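Local coordinates for transcriptional regulator (Streptococcus thermophilus LMD-9, PDB 5JUF), which probably activates transcription of competence genes as a quorum-sensing RNPP regulator that responds to a signalling peptide, captured here in its peptide-free form, at residues Asn161-Ile166 against Asn203-Asn208; Asp225-Val230 against Ala254-Leu259; Ser244-Val249 against Ile275-Val280; Glu269-Ala274 against Glu288-Gly293. All blocks are in the same frame, centred on the assembly; numbering follows the deposited sequence.

Contact 1 (Asn161-Ile166 against Asn203-Asn208); sequences NDLLVI and NIVLFN
Leu163 and Leu206 mark the closest backbone approach, with CA atoms 6.5 Å apart, where segments 161-166 and 203-208, of helices 160-173 and 200-219, run nearly parallel, with 21° between their axes and 9.4 Å separating them. Val205 is the central apolar group between them. Its CG1 methyl extends anti to its own backbone N (chi1 170°) and is pressed against Leu163 CB at 3.5 Å, tighter than usual carbon contact. The same methyl also meets Leu164 CD2 at 3.7 Å, while Val205 CG2 lies a little farther from that leucine methyl, and the two side chains cross at about a right angle. Two helices running in the same direction with helix 181-192 between them in sequence are expected of a tetratricopeptide-like array, in which every second helix shares an orientation. At the next residue, Leu206, the partner is the end of Leu163: its CD1 methyl rests 3.9 Å from Leu206 CB, beside the CA of the same residue, and the two leucines approach at a slant. All four residues are buried. Beyond them, Phe158 adds to the cover of Leu163, and Val236 of helix 226-240 backs Leu206, extending the apolar layer.

Contact 2 (Asp225-Val230 against Ala254-Leu259); sequences DFLTVV and AKYELL
A backbone bond of 2.7 Å from Leu259 N to Lys255 O secures the helical turn from which Tyr256 reaches across to Phe226 and Leu227. No hydrogen bond joins the two segments, and the contact is carried by the tyrosine ring. Leu227 comes over one face of it: the CD2 methyl stands 3.8 Å from the ring centroid and only 11° off the normal, a well-centred CH-pi contact. The second methyl of Leu227 reaches farther out, with CD1 3.7 Å from Tyr256 OH, so that the forked end of the leucine spans the ring from its middle to its hydroxyl. Phe226 meets the root of the tyrosine instead. Its CE1 touches Tyr256 CB at 3.7 Å; the two rings are almost parallel, with planes at 12°, yet they are slid so far apart that they barely overlap. Both aromatic side chains leave their helices with CG anti to the backbone N (chi1 171° for Tyr256), and they pass in opposite directions. Phe223 and Ile218 flank Phe226 beyond this pair. The start of helix 226-240 is thereby joined to the end of helix 246-260, as in the antiparallel helix hairpins from which tetratricopeptide-like arrays are built.

Contact 3 (Ser244-Val249 against Ile275-Val280); sequences SYKPSV and IVFASV
Before Phe277 reaches over to Lys246 and Pro247, the helical segment 275-280 opens with Ile275, which turns from this contact and packs on Ile290 and Lys291 of helix 284-296. Phe277 follows as the main group of the interface. Its CG lies anti to the backbone N (chi1 -159°), which carries the ring out toward segment 244-249, and the two CA atoms of Phe277 and Pro247 are 6.2 Å apart. The lysine crosses the ring at about a right angle with its aliphatic part. Lys246 CB stands over one face, displaced toward the rim, 4.2 Å from the ring centroid and 18° off its normal, in a CH-pi contact. Farther along the extended chain, Lys246 CD touches Phe277 CE2 at 3.6 Å. Another part of the same ring receives the proline, whose CG is 3.6 Å from Phe277 CD1. Next in sequence, Ala278 gives a looser contact: Pro247 CG is 3.9 Å from Ala278 N, and the alanine methyl is more distant still. On the proline side, Ser248 OG donates a 2.7 Å hydrogen bond to Tyr245 O, tying together the chain on both sides of Lys246 and Pro247. The end of helix 264-280 thus packs on the start of helix 246-260, the arrangement of neighbouring antiparallel helices in a tetratricopeptide-like solenoid.

Contact 4 (Glu269-Ala274 against Glu288-Gly293); sequences ENYDKA and ESIKAG
Tyr271 and Ile290 cross at a slant between helices 264-280 and 284-296, whose segments 269-274 and 288-293 run antiparallel (169°) with axes 9.7 Å apart; the two helices form the last helical hairpin of the tetratricopeptide-like array. The tyrosine ring turns its edge to the isoleucine: Ile290 CG2 lies in the ring plane, 3.8 Å from Tyr271 CD1. This methyl is directed across the interface because it stands anti to the backbone N of Ile290, and it also meets Ala274 CB at 3.9 Å, so one branch touches both residues of the opposing helix. The other branch, ending in Ile290 CD1, approaches Ala274 CB as well, at 4.0 Å. The remainder of the tyrosine passes along the main chain of helix 284-296, with Tyr271 CE1 3.7 Å from Ile290 O. Its first torsion, at -98°, is rotated away from the usual staggered positions, and with this setting the ring end arrives beside Gly293. Lacking a side chain, the glycine presents bare backbone there, and Tyr271 OH comes to 3.5 Å from Gly293 O in a packing contact. The hydroxyl is instead hydrogen-bonded to OD2 of Asp297, an oxygen also in a salt bridge with Lys255, so Asp297, just past the end of helix 284-296, ties helices 246-260 and 264-280 to the chain's C-terminal end. A separate salt bridge, Asp272 to Lys294, joins helices 264-280 and 284-296 directly. Within segment 288-293, Lys291 NZ makes a 2.9 Å salt bridge with Glu288 OE2, using the syn lone pair of that oxygen.

In the fold
The contacts follow the C-terminal part of the all-helical array outward from its middle. Contact 1, about 4 Å from the centre of the chain, closes before the others open; its centre lies about 22 Å from that of contact 3, which it touches where Phe207 packs on Tyr245 and Val249. Contacts 2 and 3 share helix 246-260, with centres about 17 Å apart, and their segments alternate along the chain. Contacts 2 and 4, about 15 Å apart centre to centre, touch where Ala254 packs on Asn270 and Tyr271. Contacts 3 and 4 share helix 264-280, centres about 8 Å apart. Helices 246-260 and 264-280 thus each serve two contacts, consistent with a continuous tetratricopeptide-like solenoid, which binds signalling peptides in RNPP regulators.

Contact 1 (Asn161-Ile166 against Asn203-Asn208)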
# COMPACT_ATOMS: atom_id res chain seq x y z
N ASN A 161 1.17 -5.73 -2.14
CA ASN A 161 1.72 -5.40 -0.83
C ASN A 161 2.73 -4.26 -0.91
O ASN A 161 2.80 -3.42 -0.00
CB ASN A 161 2.37 -6.64 -0.22
CG ASN A 161 1.35 -7.63 0.30
OD1 ASN A 161 0.16 -7.33 0.35
ND2 ASN A 161 1.81 -8.82 0.68
N ASP A 162 3.56 -4.25 -1.96
CA ASP A 162 4.50 -3.16 -2.15
C ASP A 162 3.77 -1.83 -2.27
O ASP A 162 4.22 -0.82 -1.73
CB ASP A 162 5.36 -3.37 -3.40
CG ASP A 162 6.30 -4.56 -3.30
OD1 ASP A 162 6.63 -4.98 -2.17
OD2 ASP A 162 6.72 -5.06 -4.37
N LEU A 163 2.67 -1.81 -3.03
CA LEU A 163 1.93 -0.56 -3.21
C LEU A 163 1.31 -0.09 -1.90
O LEU A 163 1.11 1.11 -1.71
CB LEU A 163 0.86 -0.73 -4.29
CG LEU A 163 1.36 -0.96 -5.71
CD1 LEU A 163 0.18 -1.15 -6.66
CD2 LEU A 163 2.22 0.23 -6.14
N LEU A 164 0.98 -1.02 -1.00
CA LEU A 164 0.45 -0.62 0.30
C LEU A 164 1.55 -0.08 1.20
O LEU A 164 1.32 0.86 1.97
CB LEU A 164 -0.26 -1.80 0.96
CG LEU A 164 -1.58 -2.09 0.24
CD1 LEU A 164 -2.16 -3.40 0.74
CD2 LEU A 164 -2.53 -0.93 0.45
N VAL A 165 2.75 -0.67 1.14
CA VAL A 165 3.89 -0.06 1.83
C VAL A 165 4.11 1.36 1.30
O VAL A 165 4.27 2.31 2.06
CB VAL A 165 5.15 -0.93 1.68
CG1 VAL A 165 6.38 -0.20 2.21
CG2 VAL A 165 4.95 -2.27 2.42
N ILE A 166 4.01 1.52 -0.02
CA ILE A 166 4.18 2.84 -0.63
C ILE A 166 3.08 3.80 -0.18
O ILE A 166 3.32 4.99 0.05
CB ILE A 166 4.24 2.70 -2.16
CG1 ILE A 166 5.62 2.13 -2.58
CG2 ILE A 166 3.95 4.03 -2.88
CD1 ILE A 166 5.68 1.75 -4.03
N ASN A 203 -5.37 -3.00 -8.89
CA ASN A 203 -5.70 -1.74 -9.53
C ASN A 203 -6.30 -0.74 -8.55
O ASN A 203 -6.06 0.46 -8.66
CB ASN A 203 -6.66 -1.98 -10.71
CG ASN A 203 -6.00 -2.74 -11.84
OD1 ASN A 203 -4.79 -2.96 -11.83
ND2 ASN A 203 -6.80 -3.14 -12.83
N ILE A 204 -7.11 -1.22 -7.60
CA ILE A 204 -7.69 -0.33 -6.60
C ILE A 204 -6.60 0.27 -5.73
O ILE A 204 -6.57 1.48 -5.48
CB ILE A 204 -8.74 -1.08 -5.76
CG1 ILE A 204 -10.01 -1.29 -6.57
CG2 ILE A 204 -9.05 -0.30 -4.47
CD1 ILE A 204 -11.00 -2.23 -5.93
N VAL A 205 -5.66 -0.56 -5.28
CA VAL A 205 -4.57 -0.06 -4.46
C VAL A 205 -3.70 0.90 -5.26
O VAL A 205 -3.32 1.97 -4.77
CB VAL A 205 -3.73 -1.23 -3.89
CG1 VAL A 205 -2.46 -0.70 -3.26
CG2 VAL A 205 -4.56 -2.01 -2.87
N LEU A 206 -3.39 0.53 -6.50
CA LEU A 206 -2.69 1.44 -7.40
C LEU A 206 -3.44 2.77 -7.55
O LEU A 206 -2.83 3.85 -7.48
CB LEU A 206 -2.49 0.77 -8.76
CG LEU A 206 -1.81 1.58 -9.87
CD1 LEU A 206 -0.41 2.02 -9.42
CD2 LEU A 206 -1.76 0.81 -11.18
N PHE A 207 -4.76 2.71 -7.76
CA PHE A 207 -5.54 3.94 -7.93
C PHE A 207 -5.41 4.84 -6.71
O PHE A 207 -5.21 6.05 -6.82
CB PHE A 207 -7.02 3.62 -8.18
CG PHE A 207 -7.87 4.86 -8.35
CD1 PHE A 207 -7.98 5.46 -9.60
CD2 PHE A 207 -8.52 5.42 -7.27
CE1 PHE A 207 -8.75 6.60 -9.77
CE2 PHE A 207 -9.29 6.59 -7.43
CZ PHE A 207 -9.39 7.18 -8.68
N ASN A 208 -5.55 4.26 -5.52
CA ASN A 208 -5.46 5.06 -4.31
C ASN A 208 -4.06 5.67 -4.15
O ASN A 208 -3.93 6.80 -3.67
CB ASN A 208 -5.86 4.21 -3.11
CG ASN A 208 -7.36 3.92 -3.09
OD1 ASN A 208 -8.15 4.69 -3.65
ND2 ASN A 208 -7.76 2.82 -2.47

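Contact 2 (Asp225-Val230 against Ala254-Leu259)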
# COMPACT_ATOMS: atom_id res chain seq x y z
N ASP A 225 4.67 15.90 -14.35
CA ASP A 225 4.06 14.58 -14.53
C ASP A 225 2.64 14.50 -13.97
O ASP A 225 2.12 13.40 -13.80
CB ASP A 225 4.91 13.47 -13.90
CG ASP A 225 6.32 13.45 -14.42
OD1 ASP A 225 6.51 13.52 -15.65
OD2 ASP A 225 7.25 13.37 -13.59
N PHE A 226 2.01 15.63 -13.65
CA PHE A 226 0.67 15.58 -13.05
C PHE A 226 -0.35 15.01 -14.03
O PHE A 226 -1.22 14.23 -13.64
CB PHE A 226 0.23 16.97 -12.57
CG PHE A 226 -1.00 16.95 -11.69
CD1 PHE A 226 -2.28 17.03 -12.25
CD2 PHE A 226 -0.88 16.86 -10.31
CE1 PHE A 226 -3.40 17.01 -11.44
CE2 PHE A 226 -2.00 16.84 -9.49
CZ PHE A 226 -3.27 16.91 -10.06
N LEU A 227 -0.26 15.41 -15.30
CA LEU A 227 -1.17 14.86 -16.30
C LEU A 227 -0.92 13.38 -16.53
O LEU A 227 -1.84 12.64 -16.89
CB LEU A 227 -1.05 15.64 -17.60
CG LEU A 227 -1.56 17.08 -17.48
CD1 LEU A 227 -1.57 17.77 -18.83
CD2 LEU A 227 -2.94 17.09 -16.83
N THR A 228 0.32 12.93 -16.31
CA THR A 228 0.62 11.50 -16.35
C THR A 228 -0.10 10.75 -15.24
O THR A 228 -0.63 9.66 -15.46
CB THR A 228 2.13 11.29 -16.24
OG1 THR A 228 2.78 12.06 -17.24
CG2 THR A 228 2.49 9.81 -16.40
N VAL A 229 -0.13 11.33 -14.03
CA VAL A 229 -0.88 10.75 -12.93
C VAL A 229 -2.37 10.68 -13.28
O VAL A 229 -3.02 9.65 -13.09
CB VAL A 229 -0.64 11.57 -11.65
CG1 VAL A 229 -1.48 11.05 -10.49
CG2 VAL A 229 0.86 11.57 -11.29
N VAL A 230 -2.92 11.79 -13.78
CA VAL A 230 -4.33 11.82 -14.16
C VAL A 230 -4.64 10.73 -15.20
O VAL A 230 -5.61 9.98 -15.06
CB VAL A 230 -4.71 13.21 -14.69
CG1 VAL A 230 -6.10 13.18 -15.35
CG2 VAL A 230 -4.68 14.23 -13.55
N ALA A 254 -9.23 19.64 -12.93
CA ALA A 254 -9.63 21.02 -12.65
C ALA A 254 -8.58 21.72 -11.79
O ALA A 254 -8.19 22.85 -12.09
CB ALA A 254 -10.99 21.05 -11.96
N LYS A 255 -8.12 21.07 -10.72
CA LYS A 255 -7.06 21.65 -9.90
C LYS A 255 -5.83 21.98 -10.74
O LYS A 255 -5.24 23.06 -10.59
CB LYS A 255 -6.66 20.69 -8.77
CG LYS A 255 -7.76 20.32 -7.77
CD LYS A 255 -8.15 21.50 -6.89
CE LYS A 255 -8.97 21.04 -5.68
NZ LYS A 255 -9.50 22.21 -4.91
N TYR A 256 -5.44 21.06 -11.63
CA TYR A 256 -4.29 21.31 -12.50
C TYR A 256 -4.51 22.55 -13.35
O TYR A 256 -3.63 23.41 -13.44
CB TYR A 256 -4.03 20.08 -13.38
CG TYR A 256 -3.01 20.30 -14.47
CD1 TYR A 256 -1.65 20.12 -14.23
CD2 TYR A 256 -3.41 20.67 -15.76
CE1 TYR A 256 -0.72 20.33 -15.25
CE2 TYR A 256 -2.49 20.88 -16.77
CZ TYR A 256 -1.15 20.70 -16.51
OH TYR A 256 -0.24 20.91 -17.52
N GLU A 257 -5.68 22.66 -13.99
CA GLU A 257 -5.96 23.83 -14.80
C GLU A 257 -5.97 25.10 -13.96
O GLU A 257 -5.48 26.14 -14.39
CB GLU A 257 -7.30 23.67 -15.53
CG GLU A 257 -7.31 22.58 -16.59
CD GLU A 257 -6.44 22.92 -17.80
OE1 GLU A 257 -6.01 24.09 -17.93
OE2 GLU A 257 -6.18 22.01 -18.62
N LEU A 258 -6.53 25.02 -12.75
CA LEU A 258 -6.71 26.20 -11.91
C LEU A 258 -5.40 26.64 -11.26
O LEU A 258 -5.08 27.83 -11.24
CB LEU A 258 -7.76 25.91 -10.84
CG LEU A 258 -8.07 27.03 -9.84
CD1 LEU A 258 -8.70 28.22 -10.54
CD2 LEU A 258 -8.97 26.53 -8.72
N LEU A 259 -4.63 25.69 -10.73
CA LEU A 259 -3.48 26.02 -9.90
C LEU A 259 -2.18 26.09 -10.70
O LEU A 259 -1.33 26.93 -10.41
CB LEU A 259 -3.33 24.99 -8.78
CG LEU A 259 -4.53 24.90 -7.84
CD1 LEU A 259 -4.39 23.69 -6.93
CD2 LEU A 259 -4.65 26.16 -7.02

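Contact 3 (Ser244-Val249 against Ile275-Val280)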
# COMPACT_ATOMS: atom_id res chain seq x y z
N SER A 244 -17.33 5.14 -9.98
CA SER A 244 -17.66 6.10 -8.93
C SER A 244 -16.46 6.97 -8.55
O SER A 244 -16.64 8.01 -7.91
CB SER A 244 -18.21 5.38 -7.69
OG SER A 244 -17.20 4.61 -7.08
N TYR A 245 -15.24 6.58 -8.95
CA TYR A 245 -14.05 7.37 -8.67
C TYR A 245 -13.70 8.32 -9.80
O TYR A 245 -12.79 9.14 -9.65
CB TYR A 245 -12.85 6.45 -8.40
CG TYR A 245 -12.99 5.64 -7.12
CD1 TYR A 245 -13.91 6.01 -6.14
CD2 TYR A 245 -12.21 4.51 -6.90
CE1 TYR A 245 -14.06 5.28 -4.98
CE2 TYR A 245 -12.35 3.77 -5.73
CZ TYR A 245 -13.28 4.17 -4.77
OH TYR A 245 -13.42 3.45 -3.61
N LYS A 246 -14.40 8.23 -10.93
CA LYS A 246 -14.06 9.09 -12.05
C LYS A 246 -14.30 10.56 -11.76
O LYS A 246 -13.45 11.38 -12.18
CB LYS A 246 -14.82 8.65 -13.30
CG LYS A 246 -14.25 9.19 -14.60
CD LYS A 246 -14.72 8.37 -15.80
CE LYS A 246 -13.96 8.72 -17.08
NZ LYS A 246 -14.76 8.33 -18.30
N PRO A 247 -15.39 10.98 -11.10
CA PRO A 247 -15.52 12.42 -10.82
C PRO A 247 -14.33 12.99 -10.08
O PRO A 247 -13.91 14.11 -10.39
CB PRO A 247 -16.83 12.50 -10.01
CG PRO A 247 -17.65 11.35 -10.50
CD PRO A 247 -16.61 10.24 -10.69
N SER A 248 -13.73 12.23 -9.14
CA SER A 248 -12.59 12.74 -8.39
C SER A 248 -11.39 13.00 -9.31
O SER A 248 -10.59 13.89 -9.04
CB SER A 248 -12.20 11.79 -7.25
OG SER A 248 -11.60 10.59 -7.72
N VAL A 249 -11.29 12.25 -10.41
CA VAL A 249 -10.20 12.48 -11.35
C VAL A 249 -10.45 13.73 -12.17
O VAL A 249 -9.52 14.50 -12.43
CB VAL A 249 -9.99 11.24 -12.23
CG1 VAL A 249 -8.83 11.46 -13.21
CG2 VAL A 249 -9.73 10.02 -11.35
N ILE A 275 -19.28 17.00 -11.91
CA ILE A 275 -20.61 17.17 -11.35
C ILE A 275 -21.64 16.39 -12.17
O ILE A 275 -22.49 15.69 -11.62
CB ILE A 275 -20.97 18.67 -11.28
CG1 ILE A 275 -20.07 19.37 -10.25
CG2 ILE A 275 -22.45 18.86 -10.98
CD1 ILE A 275 -20.08 20.91 -10.34
N VAL A 276 -21.58 16.53 -13.50
CA VAL A 276 -22.52 15.80 -14.35
C VAL A 276 -22.37 14.30 -14.15
O VAL A 276 -23.36 13.57 -14.04
CB VAL A 276 -22.34 16.20 -15.83
CG1 VAL A 276 -23.09 15.24 -16.73
CG2 VAL A 276 -22.85 17.63 -16.07
N PHE A 277 -21.13 13.82 -14.07
CA PHE A 277 -20.89 12.39 -13.88
C PHE A 277 -21.47 11.92 -12.55
O PHE A 277 -22.19 10.92 -12.50
CB PHE A 277 -19.39 12.09 -13.96
CG PHE A 277 -19.06 10.64 -14.28
CD1 PHE A 277 -19.21 9.64 -13.31
CD2 PHE A 277 -18.57 10.28 -15.53
CE1 PHE A 277 -18.89 8.30 -13.60
CE2 PHE A 277 -18.27 8.94 -15.83
CZ PHE A 277 -18.43 7.96 -14.87
N ALA A 278 -21.17 12.64 -11.46
CA ALA A 278 -21.78 12.32 -10.17
C ALA A 278 -23.30 12.31 -10.26
O ALA A 278 -23.96 11.44 -9.69
CB ALA A 278 -21.31 13.30 -9.09
N SER A 279 -23.86 13.28 -10.98
CA SER A 279 -25.31 13.39 -11.09
C SER A 279 -25.90 12.24 -11.89
O SER A 279 -26.96 11.70 -11.55
CB SER A 279 -25.68 14.73 -11.72
OG SER A 279 -27.07 14.81 -11.96
N VAL A 280 -25.22 11.84 -12.97
CA VAL A 280 -25.69 10.71 -13.76
C VAL A 280 -25.56 9.41 -12.97
O VAL A 280 -26.41 8.52 -13.09
CB VAL A 280 -24.94 10.68 -15.10
CG1 VAL A 280 -25.25 9.43 -15.86
CG2 VAL A 280 -25.32 11.88 -15.93

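Contact 4 (Glu269-Ala274 against Glu288-Gly293)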
# COMPACT_ATOMS: atom_id res chain seq x y z
N GLU A 269 -14.85 23.89 -16.43
CA GLU A 269 -15.37 22.84 -17.30
C GLU A 269 -15.08 21.45 -16.75
O GLU A 269 -15.92 20.55 -16.85
CB GLU A 269 -14.77 23.00 -18.70
CG GLU A 269 -15.25 21.97 -19.71
CD GLU A 269 -16.76 21.98 -19.89
OE1 GLU A 269 -17.32 20.91 -20.21
OE2 GLU A 269 -17.39 23.04 -19.70
N ASN A 270 -13.89 21.25 -16.17
CA ASN A 270 -13.59 19.95 -15.56
C ASN A 270 -14.42 19.71 -14.30
O ASN A 270 -14.87 18.59 -14.06
CB ASN A 270 -12.10 19.83 -15.26
CG ASN A 270 -11.29 19.46 -16.49
OD1 ASN A 270 -11.30 18.31 -16.92
ND2 ASN A 270 -10.59 20.44 -17.06
N TYR A 271 -14.64 20.75 -13.49
CA TYR A 271 -15.59 20.62 -12.39
C TYR A 271 -16.98 20.23 -12.90
O TYR A 271 -17.64 19.35 -12.33
CB TYR A 271 -15.67 21.91 -11.58
CG TYR A 271 -14.81 21.93 -10.32
CD1 TYR A 271 -15.09 21.07 -9.26
CD2 TYR A 271 -13.73 22.81 -10.19
CE1 TYR A 271 -14.31 21.08 -8.10
CE2 TYR A 271 -12.95 22.82 -9.04
CZ TYR A 271 -13.25 21.96 -8.00
OH TYR A 271 -12.48 21.97 -6.84
N ASP A 272 -17.43 20.85 -13.99
CA ASP A 272 -18.74 20.52 -14.53
C ASP A 272 -18.81 19.07 -15.01
O ASP A 272 -19.84 18.40 -14.84
CB ASP A 272 -19.11 21.48 -15.67
CG ASP A 272 -19.42 22.87 -15.18
OD1 ASP A 272 -19.64 23.04 -13.96
OD2 ASP A 272 -19.46 23.80 -16.02
N LYS A 273 -17.74 18.56 -15.62
CA LYS A 273 -17.74 17.15 -16.01
C LYS A 273 -17.86 16.25 -14.79
O LYS A 273 -18.61 15.26 -14.81
CB LYS A 273 -16.47 16.81 -16.81
CG LYS A 273 -16.41 17.45 -18.20
CD LYS A 273 -15.09 17.10 -18.88
CE LYS A 273 -14.94 17.81 -20.22
NZ LYS A 273 -13.64 17.47 -20.89
N ALA A 274 -17.14 16.57 -13.71
CA ALA A 274 -17.25 15.78 -12.49
C ALA A 274 -18.67 15.81 -11.93
O ALA A 274 -19.20 14.78 -11.52
CB ALA A 274 -16.25 16.28 -11.44
N GLU A 288 -22.95 17.00 -4.51
CA GLU A 288 -22.95 18.24 -3.73
C GLU A 288 -21.57 18.56 -3.17
O GLU A 288 -21.21 19.74 -3.04
CB GLU A 288 -23.96 18.15 -2.60
CG GLU A 288 -25.37 18.05 -3.10
CD GLU A 288 -25.73 19.18 -4.06
OE1 GLU A 288 -25.40 20.35 -3.75
OE2 GLU A 288 -26.32 18.89 -5.12
N SER A 289 -20.78 17.54 -2.86
CA SER A 289 -19.43 17.76 -2.38
C SER A 289 -18.56 18.38 -3.47
O SER A 289 -17.73 19.25 -3.19
CB SER A 289 -18.84 16.44 -1.89
OG SER A 289 -17.50 16.61 -1.46
N ILE A 290 -18.75 17.96 -4.72
CA ILE A 290 -17.97 18.53 -5.82
C ILE A 290 -18.45 19.95 -6.14
O ILE A 290 -17.65 20.85 -6.42
CB ILE A 290 -18.03 17.60 -7.04
CG1 ILE A 290 -17.39 16.26 -6.69
CG2 ILE A 290 -17.32 18.22 -8.22
CD1 ILE A 290 -17.39 15.24 -7.80
N LYS A 291 -19.77 20.17 -6.09
CA LYS A 291 -20.30 21.51 -6.31
C LYS A 291 -19.77 22.49 -5.27
O LYS A 291 -19.45 23.64 -5.59
CB LYS A 291 -21.82 21.46 -6.31
CG LYS A 291 -22.40 20.86 -7.57
CD LYS A 291 -23.83 20.37 -7.40
CE LYS A 291 -24.75 21.46 -7.00
NZ LYS A 291 -26.18 21.00 -7.08
N ALA A 292 -19.64 22.04 -4.01
CA ALA A 292 -19.01 22.86 -2.98
C ALA A 292 -17.55 23.15 -3.32
O ALA A 292 -17.07 24.28 -3.12
CB ALA A 292 -19.10 22.17 -1.62
N GLY A 293 -16.82 22.15 -3.82
CA GLY A 293 -15.44 22.38 -4.20
C GLY A 293 -15.31 23.41 -5.31
O GLY A 293 -14.47 24.31 -5.24